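Local atomic coordinates of AB hydrolase-1 domain-containing protein (Streptococcus mutans, PDB entry 4L9A), a protein that belongs to the alpha/beta hydrolase family and probably acts as a carboxylesterase, cleaving ester bonds in substrates not identified here. Residues V26-L30 / G31-T35; A60-I63 / D64-D68; D95-N98 / A99-I103; E246-S250 / E251-K255; E280-E283 / Q284-N288. All coordinates share one frame; numbering follows the deposited sequence.

Contact 1 (V26-L30 / G31-T35); sequences VNTLL and GPIYT
T28 holds OG1 between its backbone N and carbonyl carbon (chi1 79°), and this turns the hydroxyl across the bend to G31. OG1 donates to G31 O at 2.7 Å, in the carbonyl plane and on a lone pair. T28 OG1 also accepts from L30 N, two residues on, which makes an ST turn. T28 CG2, anti to its own carbonyl carbon, meets I33 CG1 at 3.8 Å, and the two side chains cross at about a right angle. The backbone forms a type I beta turn from T28 to G31, closed by G31 N to T28 O at 2.9 Å. The return bond from T28 N to G31 O is weak. This is a beta hairpin joining strands 22-26 and 33-38 at the edge of the hydrolase sheet. V26 and I33 are an antiparallel hydrogen-bonded pair, with V26 N to I33 O and I33 N to V26 O both 2.9 Å. G31 has a positive phi of 89°, where a side chain would clash with L30 O. V26 CG2 packs on T35 OG1 at 3.6 Å, while that hydroxyl bonds to E24 O. A water donates to both L30 O and P32 O. T28 and L30 also rest on A99 of helix 93-106.

Contact 2 (A60-I63 / D64-D68); sequences ANII and DKLPD
The helix 60-63 ends in a type I beta turn from I63 to L66, with D64 N bonded to A60 O at 2.9 Å, K65 N to I62 O and L66 N to I63 O at 3.1 Å. A further bond from L66 N to I62 O is weak. K65 reaches back along the outside of the turn. Its chain is extended as far as CE and bends at the last torsion (chi4 60°), which folds NZ onto N61 O. That bond is 2.8 Å, in the carbonyl plane and on a lone pair. NZ has a second partner in T275 OG1 of helix 275-287. Residues 64-68 form the loop from the short helix 60-63 to strand 71-75 of the alpha/beta hydrolase sheet. D64 lays its carboxylate beside A60 O, with CG 3.2 Å from it. A water lies 3.0 Å from N61 OD1 and 2.7 Å from D64 OD2; it has more acceptors in reach than protons, so it may not serve both. OD2 is held as well by Q190 NE2, and N61 ND2 bonds to W272 O and H185 O. On the inner side I62 CG2 and L66 CD1 approach to 4.4 Å, a loose apolar contact. I62, I63 and L66 all pack on F46 of strand 43-47. L66 also meets I72, and I63 meets T74, both on strand 71-75.

Contact 3 (D95-N98 / A99-I103); sequences DWVN and AILMI
The W96 indole carries I100 CD1 over one face. The methyl lies 3.7 Å from the centroid of the five-membered ring, 23° off the ring normal, which is a CH-pi contact. Its closest ring atom is CE2, with I100 CD1 3.5 Å away. A99 CB approaches the indole obliquely, on its six-membered ring, 4.1 Å from W96 CE3. W96 sets CG anti to the backbone N (chi1 174°), and this carries the indole along the helix toward the next turn. I100 has CG1 beside its backbone N and continues extended to CD1, which brings the methyl over the indole. CG1 itself passes 3.3 Å from W96 O. The i to i+4 spacing of one alpha-helical turn sets this pairing, and the segment is the middle of helix 93-106 in the alpha/beta hydrolase fold. The backbone is regular: A99 N bonds to D95 O, I100 N to W96 O, L101 N to V97 O at 2.9 Å and M102 N to N98 O. A second i to i+4 pair lies alongside. V97 and L101 point the same way, with V97 CG1 and L101 CD1 3.9 Å apart. L101 CG also sits 3.3 Å from V97 O. The helix packs against the sheet through W96, I100 and I103, all of which touch I75 of strand 71-75. V97 and L101 turn to helix 120-130, where both meet Q130. D95 OD2 takes a hydrogen bond from G92 N just ahead of the helix. M102 is a selenomethionine whose CB and CG pass near N98 O.

Contact 4 (E246-S250 / E251-K255); sequences EYLES and EYLNK
The polar contacts centre on S250. Its hydroxyl donates to Y247 O at 2.8 Å, in the carbonyl plane and on a lone pair, and accepts from Y252 N at 3.1 Å. S250 OG lies between the backbone N and the carbonyl carbon (chi1 79°), a rotation that places it between these two partners. Y247 O is gripped twice, because S250 N donates to it as well. The bond from L253 N to S250 O is straight but long and weak, at 3.5 Å. It spans a type I beta turn from S250 to L253. The chain here leaves helix 244-248 at E249 and turns back toward strand 260-263, the outermost strand at that end of the alpha/beta hydrolase sheet.

Apolar packing involves L248, L253 and the two tyrosines. L253 CD1 rests 3.9 Å from L248 CD2, and the leucine side chains cross at a slant. Y252 CD2 lies 4.2 Å from Y247 CE1, at the edge of the Y247 ring and near its plane. E251 CG lies over one face of the Y252 ring, offset toward its rim. Both leucines also touch L261 of strand 260-263. Apart from this packing, L253 CD1 comes to 3.1 Å from Y247 O, a tight fit beside the carbonyl.

The hydroxyls of the two buried tyrosines and the E251 carboxylate bond to other parts of the chain. Y247 OH bonds to P143 O and Y252 OH to T144 O, while E251 OE2 accepts from V146 N. Together they tie this turn to the chain at 143-146, which leads into helix 146-151. Separately, the exposed E249 makes a salt bridge from OE2 to K245 NZ.

Contact 5 (E280-E283 / Q284-N288); sequences EKVE and QLLSN
V282 and L286 form the packed side of this helical turn. Their side chains lie side by side and point the same way, with V282 CG1 and L286 CD1 4.1 Å apart. L286 CG sits closer in, 3.3 Å from V282 O. L285 is buried beside them, with L285 CB 3.4 Å from V282 O. The backbone bonds are those of a regular alpha helix. L285 N meets K281 O at 2.9 Å, and L286 N bonds to V282 O. Q284 N to E280 O and S287 N to E283 O complete the set. This is the end of helix 275-287, the last helix of the chain, lying against the alpha/beta hydrolase sheet. V282 and L285 pack on I139 of strand 134-141, and L285 and L286 on L113 of strand 111-117. L285 also touches I236 of strand 235-239.

The other side is looser and faces solvent, with E280, E283, Q284 and S287 exposed. Q284 runs extended alongside K281, and Q284 OE1 comes only to 4.0 Å from K281 CD. A water donates to the backbone K281 O at 3.0 Å and to Q284 OE1 at 2.9 Å, linking the amide to the main chain. S287 OG turns back between its N and carbonyl carbon (chi1 65°) and donates to Q284 O at 2.9 Å from above the carbonyl plane. The helix stops at N288, whose N makes weak bonds to Q284 O and L285 O.

Overall arrangement
All five contacts are local and follow in series along the chain, so none nests in or crosses another. Contact 1 closes the hairpin between the first two strands, at one edge of the sheet. Contact 2 ends helix 60-63 before strand 71-75. Contact 3 lies within helix 93-106 and touches contact 1: I33 meets W96 and I103, and L30 packs on W96. Contact 4 closes the turn before strand 260-263, the other outermost strand, on the opposite side of the chain's centre from contact 1. Contact 5 ends the last helix. Its centre is about 14 Å from that of contact 2, whose K65 touches the same helix.

Contact 1 (V26-L30 / G31-T35)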
# COMPACT_ATOMS: atom_id res chain seq x y z
N VAL A 26 -12.84 9.97 8.09
CA VAL A 26 -13.22 9.21 9.27
C VAL A 26 -12.40 9.68 10.47
O VAL A 26 -11.20 9.87 10.36
CB VAL A 26 -12.98 7.70 9.05
CG1 VAL A 26 -13.37 6.91 10.29
CG2 VAL A 26 -13.75 7.23 7.83
N ASN A 27 -13.05 9.85 11.61
CA ASN A 27 -12.34 10.31 12.80
C ASN A 27 -11.49 9.22 13.45
O ASN A 27 -11.93 8.08 13.57
CB ASN A 27 -13.32 10.88 13.83
CG ASN A 27 -13.90 12.21 13.39
OD1 ASN A 27 -13.21 13.03 12.77
ND2 ASN A 27 -15.18 12.44 13.70
N THR A 28 -10.27 9.58 13.86
CA THR A 28 -9.41 8.66 14.61
C THR A 28 -8.63 9.40 15.69
O THR A 28 -8.66 10.62 15.75
CB THR A 28 -8.36 7.94 13.71
OG1 THR A 28 -7.27 8.83 13.43
CG2 THR A 28 -8.98 7.46 12.40
N LEU A 29 -7.91 8.65 16.52
CA LEU A 29 -7.04 9.27 17.51
C LEU A 29 -5.95 10.11 16.85
O LEU A 29 -5.41 11.02 17.48
CB LEU A 29 -6.43 8.22 18.44
CG LEU A 29 -7.41 7.48 19.34
CD1 LEU A 29 -6.71 6.49 20.29
CD2 LEU A 29 -8.22 8.46 20.13
N LEU A 30 -5.63 9.81 15.58
CA LEU A 30 -4.64 10.57 14.82
C LEU A 30 -5.27 11.74 14.04
O LEU A 30 -4.60 12.38 13.21
CB LEU A 30 -3.90 9.67 13.83
CG LEU A 30 -3.08 8.56 14.46
CD1 LEU A 30 -2.44 7.67 13.38
CD2 LEU A 30 -2.03 9.18 15.38
N GLY A 31 -6.53 12.02 14.33
CA GLY A 31 -7.25 13.06 13.61
C GLY A 31 -7.91 12.44 12.39
O GLY A 31 -7.87 11.22 12.21
N PRO A 32 -8.52 13.27 11.54
CA PRO A 32 -9.31 12.71 10.44
C PRO A 32 -8.45 12.00 9.42
O PRO A 32 -7.31 12.41 9.14
CB PRO A 32 -9.99 13.95 9.83
CG PRO A 32 -10.04 14.96 10.98
CD PRO A 32 -8.73 14.73 11.70
N ILE A 33 -9.00 10.92 8.87
CA ILE A 33 -8.27 10.16 7.85
C ILE A 33 -9.17 10.05 6.63
O ILE A 33 -10.32 9.66 6.74
CB ILE A 33 -7.89 8.77 8.37
CG1 ILE A 33 -6.95 8.91 9.58
CG2 ILE A 33 -7.21 7.93 7.25
CD1 ILE A 33 -5.52 9.42 9.21
N TYR A 34 -8.64 10.39 5.46
CA TYR A 34 -9.38 10.29 4.22
C TYR A 34 -9.55 8.85 3.74
O TYR A 34 -8.58 8.08 3.61
CB TYR A 34 -8.68 11.11 3.15
CG TYR A 34 -9.35 11.14 1.79
CD1 TYR A 34 -10.36 12.06 1.52
CD2 TYR A 34 -8.93 10.30 0.76
CE1 TYR A 34 -10.96 12.12 0.28
CE2 TYR A 34 -9.52 10.35 -0.49
CZ TYR A 34 -10.53 11.27 -0.72
OH TYR A 34 -11.13 11.34 -1.96
N THR A 35 -10.80 8.49 3.47
CA THR A 35 -11.12 7.16 2.96
C THR A 35 -12.03 7.25 1.75
O THR A 35 -12.76 8.23 1.58
CB THR A 35 -11.85 6.30 4.01
OG1 THR A 35 -13.12 6.87 4.29
CG2 THR A 35 -11.04 6.21 5.31
O HOH W 1 -5.06 13.20 10.55

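Contact 2 (A60-I63 / D64-D68)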
# COMPACT_ATOMS: atom_id res chain seq x y z
N ALA A 60 -6.15 2.74 -8.91
CA ALA A 60 -7.29 2.80 -9.83
C ALA A 60 -7.37 1.61 -10.79
O ALA A 60 -8.45 1.07 -11.04
CB ALA A 60 -7.27 4.12 -10.62
N ASN A 61 -6.22 1.20 -11.32
CA ASN A 61 -6.15 0.09 -12.26
C ASN A 61 -6.52 -1.27 -11.66
O ASN A 61 -6.86 -2.20 -12.39
CB ASN A 61 -4.77 0.02 -12.92
CG ASN A 61 -4.52 1.16 -13.90
OD1 ASN A 61 -5.46 1.83 -14.34
ND2 ASN A 61 -3.26 1.38 -14.25
N ILE A 62 -6.44 -1.40 -10.34
CA ILE A 62 -6.94 -2.62 -9.69
C ILE A 62 -8.43 -2.46 -9.31
O ILE A 62 -9.26 -3.33 -9.61
CB ILE A 62 -6.11 -3.00 -8.45
CG1 ILE A 62 -4.68 -3.39 -8.88
CG2 ILE A 62 -6.78 -4.15 -7.71
CD1 ILE A 62 -3.71 -3.65 -7.72
N ILE A 63 -8.74 -1.34 -8.68
CA ILE A 63 -10.11 -1.05 -8.25
C ILE A 63 -11.09 -1.16 -9.41
O ILE A 63 -12.09 -1.86 -9.31
CB ILE A 63 -10.20 0.34 -7.56
CG1 ILE A 63 -9.45 0.28 -6.22
CG2 ILE A 63 -11.66 0.74 -7.30
CD1 ILE A 63 -9.02 1.63 -5.68
N ASP A 64 -10.79 -0.49 -10.51
CA ASP A 64 -11.68 -0.52 -11.67
C ASP A 64 -11.95 -1.92 -12.18
O ASP A 64 -12.98 -2.15 -12.82
CB ASP A 64 -11.12 0.33 -12.81
CG ASP A 64 -11.15 1.81 -12.50
OD1 ASP A 64 -11.82 2.19 -11.52
OD2 ASP A 64 -10.49 2.58 -13.23
N LYS A 65 -11.05 -2.86 -11.91
CA LYS A 65 -11.20 -4.22 -12.44
C LYS A 65 -11.91 -5.21 -11.50
O LYS A 65 -12.23 -6.33 -11.91
CB LYS A 65 -9.84 -4.78 -12.86
CG LYS A 65 -9.17 -4.04 -14.01
CD LYS A 65 -7.90 -4.79 -14.45
CE LYS A 65 -7.16 -4.07 -15.56
NZ LYS A 65 -6.74 -2.71 -15.14
N LEU A 66 -12.15 -4.82 -10.26
CA LEU A 66 -12.83 -5.71 -9.32
C LEU A 66 -14.34 -5.70 -9.59
O LEU A 66 -14.89 -4.68 -10.01
CB LEU A 66 -12.52 -5.31 -7.87
CG LEU A 66 -11.09 -5.57 -7.37
CD1 LEU A 66 -10.82 -4.87 -6.04
CD2 LEU A 66 -10.82 -7.06 -7.27
N PRO A 67 -15.01 -6.84 -9.37
CA PRO A 67 -16.46 -6.95 -9.58
C PRO A 67 -17.19 -5.99 -8.64
O PRO A 67 -16.77 -5.83 -7.50
CB PRO A 67 -16.78 -8.39 -9.17
CG PRO A 67 -15.47 -9.10 -9.17
CD PRO A 67 -14.44 -8.08 -8.82
N ASP A 68 -18.26 -5.37 -9.11
CA ASP A 68 -18.96 -4.37 -8.32
C ASP A 68 -19.46 -4.93 -6.99
O ASP A 68 -19.72 -4.18 -6.05
CB ASP A 68 -20.11 -3.76 -9.11
CG ASP A 68 -19.63 -3.03 -10.34
OD1 ASP A 68 -19.58 -3.66 -11.43
OD2 ASP A 68 -19.30 -1.83 -10.23
O HOH W 2 -8.41 1.72 -14.64

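Contact 3 (D95-N98 / A99-I103)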
# COMPACT_ATOMS: atom_id res chain seq x y z
N ASP A 95 0.08 3.13 16.56
CA ASP A 95 -0.92 4.20 16.52
C ASP A 95 -1.64 4.19 15.17
O ASP A 95 -2.87 4.26 15.10
CB ASP A 95 -0.28 5.57 16.80
CG ASP A 95 0.35 5.65 18.19
OD1 ASP A 95 -0.35 5.35 19.19
OD2 ASP A 95 1.54 5.99 18.30
N TRP A 96 -0.86 4.07 14.10
CA TRP A 96 -1.42 4.06 12.76
C TRP A 96 -2.28 2.80 12.56
O TRP A 96 -3.38 2.88 12.02
CB TRP A 96 -0.31 4.18 11.73
CG TRP A 96 -0.70 4.06 10.29
CD1 TRP A 96 -0.08 3.30 9.34
CD2 TRP A 96 -1.79 4.73 9.62
NE1 TRP A 96 -0.70 3.45 8.13
CE2 TRP A 96 -1.75 4.31 8.27
CE3 TRP A 96 -2.77 5.63 10.03
CZ2 TRP A 96 -2.67 4.77 7.33
CZ3 TRP A 96 -3.70 6.07 9.09
CH2 TRP A 96 -3.63 5.65 7.75
N VAL A 97 -1.79 1.65 13.04
CA VAL A 97 -2.59 0.43 13.01
C VAL A 97 -3.91 0.55 13.79
O VAL A 97 -4.96 0.09 13.32
CB VAL A 97 -1.78 -0.80 13.51
CG1 VAL A 97 -2.69 -2.01 13.71
CG2 VAL A 97 -0.68 -1.14 12.51
N ASN A 98 -3.87 1.15 14.99
CA ASN A 98 -5.10 1.39 15.75
C ASN A 98 -6.07 2.30 15.00
O ASN A 98 -7.27 2.09 15.04
CB ASN A 98 -4.80 1.92 17.17
CG ASN A 98 -4.22 0.85 18.08
OD1 ASN A 98 -4.34 -0.34 17.79
ND2 ASN A 98 -3.59 1.25 19.19
N ALA A 99 -5.54 3.30 14.30
CA ALA A 99 -6.41 4.19 13.53
C ALA A 99 -7.08 3.42 12.39
O ALA A 99 -8.27 3.56 12.15
CB ALA A 99 -5.61 5.36 12.98
N ILE A 100 -6.31 2.58 11.71
CA ILE A 100 -6.88 1.77 10.63
C ILE A 100 -7.96 0.83 11.14
O ILE A 100 -9.01 0.70 10.52
CB ILE A 100 -5.79 1.00 9.85
CG1 ILE A 100 -4.86 1.99 9.15
CG2 ILE A 100 -6.42 0.04 8.84
CD1 ILE A 100 -3.61 1.36 8.52
N LEU A 101 -7.71 0.17 12.27
CA LEU A 101 -8.71 -0.71 12.88
C LEU A 101 -10.01 0.01 13.27
O LEU A 101 -11.10 -0.57 13.21
CB LEU A 101 -8.13 -1.45 14.08
CG LEU A 101 -7.04 -2.45 13.72
CD1 LEU A 101 -6.32 -2.89 14.99
CD2 LEU A 101 -7.63 -3.65 12.98
N MSE A 102 -9.90 1.26 13.70
CA MSE A 102 -11.07 2.08 13.98
C MSE A 102 -11.84 2.30 12.69
O MSE A 102 -13.07 2.29 12.66
CB MSE A 102 -10.65 3.43 14.51
CG MSE A 102 -10.49 3.51 15.99
SE MSE A 102 -10.65 5.40 16.44
CE MSE A 102 -12.47 5.70 15.78
N ILE A 103 -11.10 2.55 11.62
CA ILE A 103 -11.70 2.72 10.31
C ILE A 103 -12.39 1.43 9.89
O ILE A 103 -13.49 1.46 9.36
CB ILE A 103 -10.66 3.19 9.26
CG1 ILE A 103 -10.12 4.57 9.65
CG2 ILE A 103 -11.27 3.23 7.87
CD1 ILE A 103 -8.99 5.11 8.77

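Contact 4 (E246-S250 / E251-K255)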
# COMPACT_ATOMS: atom_id res chain seq x y z
N GLU A 246 14.78 -12.71 -1.56
CA GLU A 246 14.33 -11.85 -0.47
C GLU A 246 12.88 -12.18 -0.08
O GLU A 246 12.59 -12.44 1.09
CB GLU A 246 14.46 -10.38 -0.89
CG GLU A 246 13.71 -9.37 0.00
CD GLU A 246 13.63 -7.98 -0.61
OE1 GLU A 246 14.20 -7.78 -1.71
OE2 GLU A 246 12.98 -7.09 -0.02
N TYR A 247 11.99 -12.19 -1.06
CA TYR A 247 10.59 -12.49 -0.82
C TYR A 247 10.31 -13.94 -0.40
O TYR A 247 9.52 -14.19 0.50
CB TYR A 247 9.72 -12.04 -2.00
CG TYR A 247 9.48 -10.55 -1.96
CD1 TYR A 247 8.80 -9.96 -0.90
CD2 TYR A 247 9.97 -9.72 -2.96
CE1 TYR A 247 8.59 -8.61 -0.84
CE2 TYR A 247 9.76 -8.36 -2.92
CZ TYR A 247 9.07 -7.81 -1.85
OH TYR A 247 8.87 -6.46 -1.80
N LEU A 248 11.01 -14.89 -1.03
CA LEU A 248 10.91 -16.29 -0.61
C LEU A 248 11.25 -16.47 0.87
O LEU A 248 10.64 -17.30 1.55
CB LEU A 248 11.82 -17.17 -1.47
CG LEU A 248 11.35 -17.47 -2.89
CD1 LEU A 248 12.31 -18.48 -3.56
CD2 LEU A 248 9.92 -18.01 -2.88
N GLU A 249 12.21 -15.70 1.37
CA GLU A 249 12.63 -15.81 2.77
C GLU A 249 11.90 -14.83 3.68
O GLU A 249 12.23 -14.71 4.87
CB GLU A 249 14.12 -15.49 2.90
CG GLU A 249 15.05 -16.49 2.25
CD GLU A 249 16.49 -16.01 2.31
OE1 GLU A 249 16.69 -14.80 2.62
OE2 GLU A 249 17.40 -16.82 2.05
N SER A 250 10.91 -14.12 3.14
CA SER A 250 10.35 -12.98 3.86
C SER A 250 9.16 -13.32 4.73
O SER A 250 8.58 -14.42 4.66
CB SER A 250 9.92 -11.88 2.89
OG SER A 250 8.67 -12.22 2.30
N GLU A 251 8.77 -12.33 5.53
CA GLU A 251 7.61 -12.41 6.41
C GLU A 251 6.29 -12.38 5.64
O GLU A 251 5.22 -12.54 6.24
CB GLU A 251 7.65 -11.24 7.39
CG GLU A 251 7.73 -9.86 6.70
CD GLU A 251 9.17 -9.44 6.37
OE1 GLU A 251 10.03 -10.31 6.13
OE2 GLU A 251 9.45 -8.22 6.39
N TYR A 252 6.34 -12.14 4.33
CA TYR A 252 5.10 -12.02 3.54
C TYR A 252 4.66 -13.36 2.93
O TYR A 252 3.54 -13.49 2.43
CB TYR A 252 5.22 -10.96 2.45
CG TYR A 252 5.39 -9.55 2.99
CD1 TYR A 252 4.35 -8.92 3.67
CD2 TYR A 252 6.60 -8.88 2.85
CE1 TYR A 252 4.51 -7.64 4.19
CE2 TYR A 252 6.77 -7.59 3.36
CZ TYR A 252 5.71 -6.98 4.03
OH TYR A 252 5.85 -5.71 4.55
N LEU A 253 5.55 -14.34 2.98
CA LEU A 253 5.23 -15.66 2.44
C LEU A 253 5.04 -16.70 3.54
O LEU A 253 5.57 -16.57 4.63
CB LEU A 253 6.30 -16.12 1.43
CG LEU A 253 6.25 -15.41 0.07
CD1 LEU A 253 7.35 -15.90 -0.87
CD2 LEU A 253 4.88 -15.59 -0.57
N ASN A 254 4.23 -17.71 3.23
CA ASN A 254 3.97 -18.80 4.15
C ASN A 254 3.73 -20.03 3.31
O ASN A 254 3.96 -20.01 2.10
CB ASN A 254 2.76 -18.49 5.04
CG ASN A 254 1.49 -18.23 4.25
OD1 ASN A 254 1.32 -18.71 3.12
ND2 ASN A 254 0.57 -17.45 4.83
N LYS A 255 3.25 -21.10 3.94
CA LYS A 255 3.12 -22.38 3.26
C LYS A 255 1.71 -22.70 2.78
O LYS A 255 1.44 -23.82 2.36
CB LYS A 255 3.64 -23.50 4.16
CG LYS A 255 5.15 -23.52 4.25
CD LYS A 255 5.62 -23.85 5.65
CE LYS A 255 7.14 -23.93 5.71
NZ LYS A 255 7.67 -24.98 4.81

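Contact 5 (E280-E283 / Q284-N288)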
# COMPACT_ATOMS: atom_id res chain seq x y z
N GLU A 280 -5.93 -11.65 -12.41
CA GLU A 280 -5.97 -13.08 -12.70
C GLU A 280 -5.70 -13.91 -11.43
O GLU A 280 -6.45 -14.83 -11.10
CB GLU A 280 -4.93 -13.39 -13.79
CG GLU A 280 -5.09 -14.70 -14.50
CD GLU A 280 -4.09 -14.84 -15.63
OE1 GLU A 280 -3.72 -13.80 -16.23
OE2 GLU A 280 -3.67 -15.98 -15.91
N LYS A 281 -4.63 -13.58 -10.71
CA LYS A 281 -4.32 -14.26 -9.45
C LYS A 281 -5.38 -14.02 -8.38
O LYS A 281 -5.72 -14.91 -7.61
CB LYS A 281 -2.96 -13.80 -8.91
CG LYS A 281 -1.83 -14.01 -9.89
CD LYS A 281 -1.88 -15.39 -10.48
CE LYS A 281 -0.98 -15.49 -11.70
NZ LYS A 281 -1.25 -16.76 -12.43
N VAL A 282 -5.91 -12.80 -8.32
CA VAL A 282 -6.93 -12.47 -7.33
C VAL A 282 -8.20 -13.30 -7.55
O VAL A 282 -8.74 -13.88 -6.62
CB VAL A 282 -7.28 -10.98 -7.34
CG1 VAL A 282 -8.68 -10.77 -6.79
CG2 VAL A 282 -6.27 -10.20 -6.52
N GLU A 283 -8.65 -13.34 -8.79
CA GLU A 283 -9.85 -14.10 -9.14
C GLU A 283 -9.67 -15.57 -8.78
O GLU A 283 -10.57 -16.20 -8.24
CB GLU A 283 -10.15 -13.96 -10.63
CG GLU A 283 -10.81 -12.64 -11.00
CD GLU A 283 -10.62 -12.27 -12.46
OE1 GLU A 283 -10.03 -13.07 -13.21
OE2 GLU A 283 -11.05 -11.16 -12.85
N GLN A 284 -8.49 -16.10 -9.06
CA GLN A 284 -8.17 -17.48 -8.75
C GLN A 284 -8.18 -17.73 -7.25
O GLN A 284 -8.68 -18.75 -6.78
CB GLN A 284 -6.81 -17.86 -9.34
CG GLN A 284 -6.23 -19.15 -8.80
CD GLN A 284 -4.89 -19.49 -9.44
OE1 GLN A 284 -4.05 -18.62 -9.64
NE2 GLN A 284 -4.70 -20.76 -9.75
N LEU A 285 -7.65 -16.78 -6.49
CA LEU A 285 -7.61 -16.88 -5.04
C LEU A 285 -9.03 -16.96 -4.48
O LEU A 285 -9.34 -17.83 -3.66
CB LEU A 285 -6.86 -15.69 -4.42
CG LEU A 285 -6.76 -15.65 -2.90
CD1 LEU A 285 -6.19 -16.96 -2.36
CD2 LEU A 285 -5.90 -14.49 -2.45
N LEU A 286 -9.89 -16.06 -4.94
CA LEU A 286 -11.26 -15.99 -4.44
C LEU A 286 -12.09 -17.20 -4.84
O LEU A 286 -12.95 -17.65 -4.07
CB LEU A 286 -11.93 -14.71 -4.94
CG LEU A 286 -11.26 -13.43 -4.46
CD1 LEU A 286 -12.05 -12.21 -4.92
CD2 LEU A 286 -11.14 -13.46 -2.95
N SER A 287 -11.85 -17.74 -6.03
CA SER A 287 -12.64 -18.86 -6.51
C SER A 287 -12.35 -20.14 -5.73
O SER A 287 -13.19 -21.04 -5.67
CB SER A 287 -12.41 -19.08 -8.00
OG SER A 287 -11.07 -19.47 -8.24
N ASN A 288 -11.17 -20.21 -5.12
CA ASN A 288 -10.74 -21.42 -4.43
C ASN A 288 -10.56 -21.30 -2.91
O ASN A 288 -9.96 -22.16 -2.28
CB ASN A 288 -9.44 -21.94 -5.05
CG ASN A 288 -9.59 -22.30 -6.51
OD1 ASN A 288 -8.88 -21.77 -7.37
ND2 ASN A 288 -10.53 -23.19 -6.81
O HOH W 3 -3.65 -17.10 -7.17